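Local coordinates for protein precorrin-6Y C5,15-methyltransferase (Corynebacterium diphtheriae, PDB 3HM2) that probably methylates a precorrin intermediate with S-adenosyl-L-methionine during cobalamin biosynthesis, this chain being the C-terminal AdoMet-dependent methyltransferase domain of a longer enzyme, at residues 26-32 and 49-55; 62-66 and 78-82. One frame throughout, in Å; residues are numbered along the deposited sequence.

Overall arrangement
Both contacts lie in one half of a Rossmann-like methyltransferase domain and follow each other along the chain. Contact 1 pairs strands 27-32 and 50-55, the first two strands of the fold. Contact 2 packs helix 59-70 on strand 78-81, one of the two edge strands within this chain. Their centres are about 12 Å apart. Strand 50-55 joins them: Cys54 O probably accepts a hydrogen bond from Gln81 N at 2.8 Å, and Cys54 N probably donates one to Ala79 O at 3.1 Å. Glu63, on segment 62-66, points away from strand 78-81. It binds calcium and magnesium in a structure of this protein, but no metal is bound to this chain. Its side chain is about 12 Å from that of Cys54.

Contact 1: 26-32 and 49-55; sequences HETLWDI and QTTAVCF
Thr28, Trp30 and Ile32 share one face of the sheet with Thr51, Val53 and Phe55. Their strands, 27-32 and 50-55, run parallel at 17° and belong to a beta-alpha-beta unit crossed over by helix 38-44. They are the first two strands in the chain and lie side by side inside the Rossmann-like methyltransferase sheet. The regular backbone bonding is in the middle, around Val53. Asp31 N donates to Val53 O at 2.7 Å, nearly straight at 172°. The bond from Val53 N to Leu29 O is modelled too short to carry weight. Nearer the start the bonds weaken, as in Leu29 N to Thr51 O. There the hydroxyls add a link: Thr28 OG1 bonds to Thr51 OG1 at 3.1 Å.

On the opposite face Leu29 CB meets Ala52 CB at 4.4 Å. Helix 38-44 packs on this side, touching Leu29 through Trp43. The Asp31 carboxylate turns to the glycine-rich turn, where OD2 takes a weak bond from Gly37 N.

Trp30 and Phe55 form a T-shaped pair. The Phe55 edge points at the Trp30 face, with centroids 5.2 Å apart and planes at 69°. Phe88 stacks on Trp30 and meets Phe55 edge-to-face. The indole lies alongside Val53, with Trp30 CD1 3.4 Å from Val53 CB.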
loop_
_atom_site.group_PDB
_atom_site.type_symbol
_atom_site.label_atom_id
_atom_site.label_comp_id
_atom_site.label_asym_id
_atom_site.label_seq_id
_atom_site.Cartn_x
_atom_site.Cartn_y
_atom_site.Cartn_z
ATOM N N HIS A 26 13.425 6.492 -34.099
ATOM C CA HIS A 26 14.757 7.059 -34.231
ATOM C C HIS A 26 15.281 7.546 -32.880
ATOM O O HIS A 26 16.069 8.502 -32.794
ATOM C CB HIS A 26 14.795 8.149 -35.309
ATOM C CG HIS A 26 13.640 8.114 -36.275
ATOM N ND1 HIS A 26 13.733 7.561 -37.536
ATOM C CD2 HIS A 26 12.381 8.617 -36.179
ATOM C CE1 HIS A 26 12.577 7.702 -38.162
ATOM N NE2 HIS A 26 11.741 8.338 -37.359
ATOM N N GLU A 27 14.828 6.871 -31.827
ATOM C CA GLU A 27 15.244 7.186 -30.471
ATOM C C GLU A 27 16.329 6.248 -29.938
ATOM O O GLU A 27 16.390 5.087 -30.299
ATOM C CB GLU A 27 14.037 7.324 -29.515
ATOM C CG GLU A 27 13.553 8.787 -29.410
ATOM C CD GLU A 27 12.178 8.965 -28.757
ATOM O OE1 GLU A 27 11.950 8.356 -27.691
ATOM O OE2 GLU A 27 11.342 9.743 -29.294
ATOM N N THR A 28 17.210 6.804 -29.104
ATOM C CA THR A 28 18.318 6.083 -28.496
ATOM C C THR A 28 18.211 6.127 -26.980
ATOM O O THR A 28 18.315 7.213 -26.384
ATOM C CB THR A 28 19.667 6.728 -28.879
ATOM O OG1 THR A 28 19.753 6.839 -30.301
ATOM C CG2 THR A 28 20.832 5.905 -28.348
ATOM N N LEU A 29 18.007 4.969 -26.350
ATOM C CA LEU A 29 18.077 4.895 -24.888
ATOM C C LEU A 29 19.483 4.694 -24.331
ATOM O O LEU A 29 20.179 3.791 -24.781
ATOM C CB LEU A 29 17.211 3.752 -24.343
ATOM C CG LEU A 29 17.368 3.555 -22.826
ATOM C CD1 LEU A 29 16.663 4.666 -22.048
ATOM C CD2 LEU A 29 16.857 2.214 -22.389
ATOM N N TRP A 30 19.886 5.514 -23.345
ATOM C CA TRP A 30 20.951 5.105 -22.432
ATOM C C TRP A 30 20.298 4.365 -21.280
ATOM O O TRP A 30 19.507 4.922 -20.524
ATOM C CB TRP A 30 21.795 6.266 -21.917
ATOM C CG TRP A 30 22.808 6.743 -22.931
ATOM C CD1 TRP A 30 22.899 6.384 -24.264
ATOM C CD2 TRP A 30 23.868 7.686 -22.705
ATOM N NE1 TRP A 30 23.959 7.047 -24.867
ATOM C CE2 TRP A 30 24.564 7.847 -23.927
ATOM C CE3 TRP A 30 24.304 8.410 -21.581
ATOM C CZ2 TRP A 30 25.638 8.718 -24.051
ATOM C CZ3 TRP A 30 25.386 9.260 -21.708
ATOM C CH2 TRP A 30 26.046 9.395 -22.927
ATOM N N ASP A 31 20.639 3.087 -21.148
ATOM C CA ASP A 31 20.188 2.288 -20.015
ATOM C C ASP A 31 21.326 2.032 -19.032
ATOM O O ASP A 31 22.183 1.180 -19.268
ATOM C CB ASP A 31 19.601 0.959 -20.496
ATOM C CG ASP A 31 19.785 -0.158 -19.489
ATOM O OD1 ASP A 31 19.985 0.144 -18.294
ATOM O OD2 ASP A 31 19.730 -1.340 -19.891
ATOM N N ILE A 32 21.328 2.776 -17.931
ATOM C CA ILE A 32 22.470 2.801 -17.026
ATOM C C ILE A 32 22.112 2.202 -15.669
ATOM O O ILE A 32 21.041 2.468 -15.126
ATOM C CB ILE A 32 22.998 4.233 -16.821
ATOM C CG1 ILE A 32 22.972 5.004 -18.142
ATOM C CG2 ILE A 32 24.403 4.206 -16.242
ATOM C CD1 ILE A 32 22.634 6.471 -17.987
ATOM N N GLN A 49 13.098 0.078 -35.281
ATOM C CA GLN A 49 13.844 1.289 -35.602
ATOM C C GLN A 49 14.264 2.030 -34.338
ATOM O O GLN A 49 13.762 3.116 -34.048
ATOM C CB GLN A 49 13.013 2.208 -36.500
ATOM C CG GLN A 49 12.410 1.514 -37.710
ATOM C CD GLN A 49 11.896 2.494 -38.747
ATOM O OE1 GLN A 49 10.689 2.619 -38.955
ATOM N NE2 GLN A 49 12.812 3.194 -39.405
ATOM N N THR A 50 15.187 1.436 -33.588
ATOM C CA THR A 50 15.715 2.064 -32.383
ATOM C C THR A 50 17.087 1.503 -32.025
ATOM O O THR A 50 17.380 0.336 -32.287
ATOM C CB THR A 50 14.765 1.875 -31.186
ATOM O OG1 THR A 50 14.580 0.476 -30.935
ATOM C CG2 THR A 50 13.416 2.518 -31.469
ATOM N N THR A 51 17.925 2.341 -31.424
ATOM C CA THR A 51 19.187 1.886 -30.852
ATOM C C THR A 51 19.248 2.170 -29.355
ATOM O O THR A 51 18.840 3.237 -28.898
ATOM C CB THR A 51 20.392 2.553 -31.541
ATOM O OG1 THR A 51 20.539 3.894 -31.059
ATOM C CG2 THR A 51 20.196 2.579 -33.049
ATOM N N ALA A 52 19.759 1.206 -28.596
ATOM C CA ALA A 52 19.920 1.369 -27.156
ATOM C C ALA A 52 21.390 1.301 -26.756
ATOM O O ALA A 52 22.191 0.630 -27.407
ATOM C CB ALA A 52 19.116 0.317 -26.410
ATOM N N VAL A 53 21.738 1.999 -25.680
ATOM C CA VAL A 53 23.102 1.971 -25.153
ATOM C C VAL A 53 23.132 1.460 -23.699
ATOM O O VAL A 53 22.340 1.882 -22.826
ATOM C CB VAL A 53 23.878 3.312 -25.317
ATOM C CG1 VAL A 53 25.293 3.165 -24.772
ATOM C CG2 VAL A 53 23.932 3.737 -26.771
ATOM N N CYS A 54 24.061 0.526 -23.484
ATOM C CA CYS A 54 24.232 -0.194 -22.238
ATOM C C CYS A 54 25.573 0.139 -21.576
ATOM O O CYS A 54 26.574 0.368 -22.253
ATOM C CB CYS A 54 24.118 -1.693 -22.522
ATOM S SG CYS A 54 22.397 -2.293 -22.674
ATOM N N PHE A 55 25.587 0.162 -20.254
ATOM C CA PHE A 55 26.772 0.551 -19.488
ATOM C C PHE A 55 26.976 -0.423 -18.317
ATOM O O PHE A 55 26.430 -0.237 -17.226
ATOM C CB PHE A 55 26.645 2.006 -18.972
ATOM C CG PHE A 55 26.800 3.086 -20.054
ATOM C CD1 PHE A 55 25.688 3.677 -20.645
ATOM C CD2 PHE A 55 28.052 3.526 -20.447
ATOM C CE1 PHE A 55 25.830 4.673 -21.629
ATOM C CE2 PHE A 55 28.194 4.522 -21.403
ATOM C CZ PHE A 55 27.079 5.089 -21.997
#

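Contact 2: 62-66 and 78-82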
loop_
_atom_site.group_PDB
_atom_site.type_symbol
_atom_site.label_atom_id
_atom_site.label_comp_id
_atom_site.label_asym_id
_atom_site.label_seq_id
_atom_site.Cartn_x
_atom_site.Cartn_y
_atom_site.Cartn_z
ATOM N N ARG A 62 28.730 -8.055 -19.579
ATOM C CA ARG A 62 28.570 -7.437 -20.910
ATOM C C ARG A 62 28.410 -8.533 -21.960
ATOM O O ARG A 62 27.648 -8.378 -22.924
ATOM C CB ARG A 62 29.760 -6.546 -21.297
ATOM C CG ARG A 62 29.891 -5.240 -20.509
ATOM C CD ARG A 62 30.872 -4.224 -21.161
ATOM N NE ARG A 62 32.300 -4.576 -21.106
ATOM C CZ ARG A 62 33.047 -4.618 -19.995
ATOM N NH1 ARG A 62 32.513 -4.354 -18.811
ATOM N NH2 ARG A 62 34.335 -4.945 -20.055
ATOM N N GLU A 63 29.135 -9.638 -21.761
ATOM C CA GLU A 63 29.098 -10.797 -22.663
ATOM C C GLU A 63 27.710 -11.469 -22.700
ATOM O O GLU A 63 27.317 -12.037 -23.720
ATOM C CB GLU A 63 30.205 -11.825 -22.315
ATOM C CG GLU A 63 31.604 -11.536 -22.909
ATOM C CD GLU A 63 32.637 -12.621 -22.584
ATOM O OE1 GLU A 63 32.248 -13.792 -22.378
ATOM O OE2 GLU A 63 33.845 -12.298 -22.536
ATOM N N ARG A 64 26.968 -11.381 -21.596
ATOM C CA ARG A 64 25.642 -12.009 -21.485
ATOM C C ARG A 64 24.462 -11.113 -21.931
ATOM O O ARG A 64 23.406 -11.614 -22.325
ATOM C CB ARG A 64 25.414 -12.518 -20.057
ATOM C CG ARG A 64 24.031 -13.083 -19.809
ATOM C CD ARG A 64 23.954 -14.581 -20.078
ATOM N NE ARG A 64 22.602 -15.087 -19.836
ATOM C CZ ARG A 64 22.295 -16.372 -19.698
ATOM N NH1 ARG A 64 23.247 -17.294 -19.773
ATOM N NH2 ARG A 64 21.036 -16.737 -19.482
ATOM N N ILE A 65 24.642 -9.796 -21.863
ATOM C CA ILE A 65 23.640 -8.853 -22.342
ATOM C C ILE A 65 23.556 -8.956 -23.858
ATOM O O ILE A 65 22.476 -9.128 -24.434
ATOM C CB ILE A 65 24.030 -7.407 -22.011
ATOM C CG1 ILE A 65 24.341 -7.241 -20.527
ATOM C CG2 ILE A 65 22.921 -6.469 -22.399
ATOM C CD1 ILE A 65 24.938 -5.885 -20.207
ATOM N N LEU A 66 24.709 -8.851 -24.510
ATOM C CA LEU A 66 24.776 -8.917 -25.965
ATOM C C LEU A 66 24.367 -10.296 -26.473
ATOM O O LEU A 66 23.736 -10.418 -27.523
ATOM C CB LEU A 66 26.184 -8.574 -26.453
ATOM C CG LEU A 66 26.426 -8.684 -27.960
ATOM C CD1 LEU A 66 25.721 -7.559 -28.701
ATOM C CD2 LEU A 66 27.915 -8.684 -28.268
ATOM N N ILE A 78 22.078 -2.570 -30.535
ATOM C CA ILE A 78 22.528 -2.364 -29.173
ATOM C C ILE A 78 24.043 -2.260 -29.177
ATOM O O ILE A 78 24.714 -3.034 -29.850
ATOM C CB ILE A 78 22.082 -3.522 -28.250
ATOM C CG1 ILE A 78 22.091 -3.081 -26.787
ATOM C CG2 ILE A 78 22.982 -4.701 -28.436
ATOM C CD1 ILE A 78 21.305 -3.930 -25.882
ATOM N N ALA A 79 24.570 -1.261 -28.478
ATOM C CA ALA A 79 25.976 -1.289 -28.088
ATOM C C ALA A 79 26.044 -1.587 -26.592
ATOM O O ALA A 79 25.261 -1.041 -25.822
ATOM C CB ALA A 79 26.640 0.018 -28.384
ATOM N N VAL A 80 26.975 -2.449 -26.196
ATOM C CA VAL A 80 27.224 -2.713 -24.784
ATOM C C VAL A 80 28.565 -2.136 -24.343
ATOM O O VAL A 80 29.617 -2.723 -24.595
ATOM C CB VAL A 80 27.201 -4.223 -24.481
ATOM C CG1 VAL A 80 27.054 -4.461 -22.986
ATOM C CG2 VAL A 80 26.076 -4.900 -25.248
ATOM N N GLN A 81 28.518 -0.983 -23.683
ATOM C CA GLN A 81 29.724 -0.343 -23.174
ATOM C C GLN A 81 30.000 -0.752 -21.729
ATOM O O GLN A 81 29.315 -1.614 -21.178
ATOM C CB GLN A 81 29.607 1.179 -23.276
ATOM C CG GLN A 81 29.106 1.674 -24.622
ATOM C CD GLN A 81 30.150 1.550 -25.715
ATOM O OE1 GLN A 81 31.341 1.408 -25.436
ATOM N NE2 GLN A 81 29.708 1.604 -26.965
ATOM N N GLN A 82 31.004 -0.128 -21.124
ATOM C CA GLN A 82 31.303 -0.346 -19.714
ATOM C C GLN A 82 30.615 0.695 -18.837
ATOM O O GLN A 82 29.695 1.383 -19.280
ATOM C CB GLN A 82 32.814 -0.318 -19.476
ATOM C CG GLN A 82 33.578 -1.409 -20.208
ATOM C CD GLN A 82 35.068 -1.137 -20.268
ATOM O OE1 GLN A 82 35.597 -0.742 -21.307
ATOM N NE2 GLN A 82 35.753 -1.346 -19.150
#
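Helix segment 62-66 and strand 78-81 run antiparallel, at 172°, with axes 8.9 Å apart at closest approach. Arg62 and Val80 have the nearest CA atoms, at 6.3 Å. No hydrogen bond joins the two segments, so packing carries the contact.

Val80 is the centre of the apolar part. Val80 CG1, anti to the backbone N, meets Ile65 CD1 at 3.8 Å and also touches Arg62 CB. Val80 CG2 touches Leu66 CB at 3.9 Å. Two residues earlier in the strand, Leu66 CD1 reaches Ile78 CG2 at 4.0 Å.

Arg62 extends the contact past the strand end. Arg62 CD lies 3.0 Å from Gln81 O, a close carbon-oxygen approach and not a hydrogen bond. The chain then bends at chi3 (-70°), which lays the guanidinium across the Gln82 side chain. Gln82 CG sits over the centre of one face, 3.3 Å from Arg62 CZ. The guanidinium and amide planes differ by 32°. Arg62 NH1 is held elsewhere, by a hydrogen bond to Glu56 O.

The pair forms the second half of the beta-alpha-beta unit 50-55, 59-70, 78-81. Backbone bonds tie Ala79 and Gln81 to strand 50-55, while Ile65 and Ile78 also pack on Ile41 of helix 38-44.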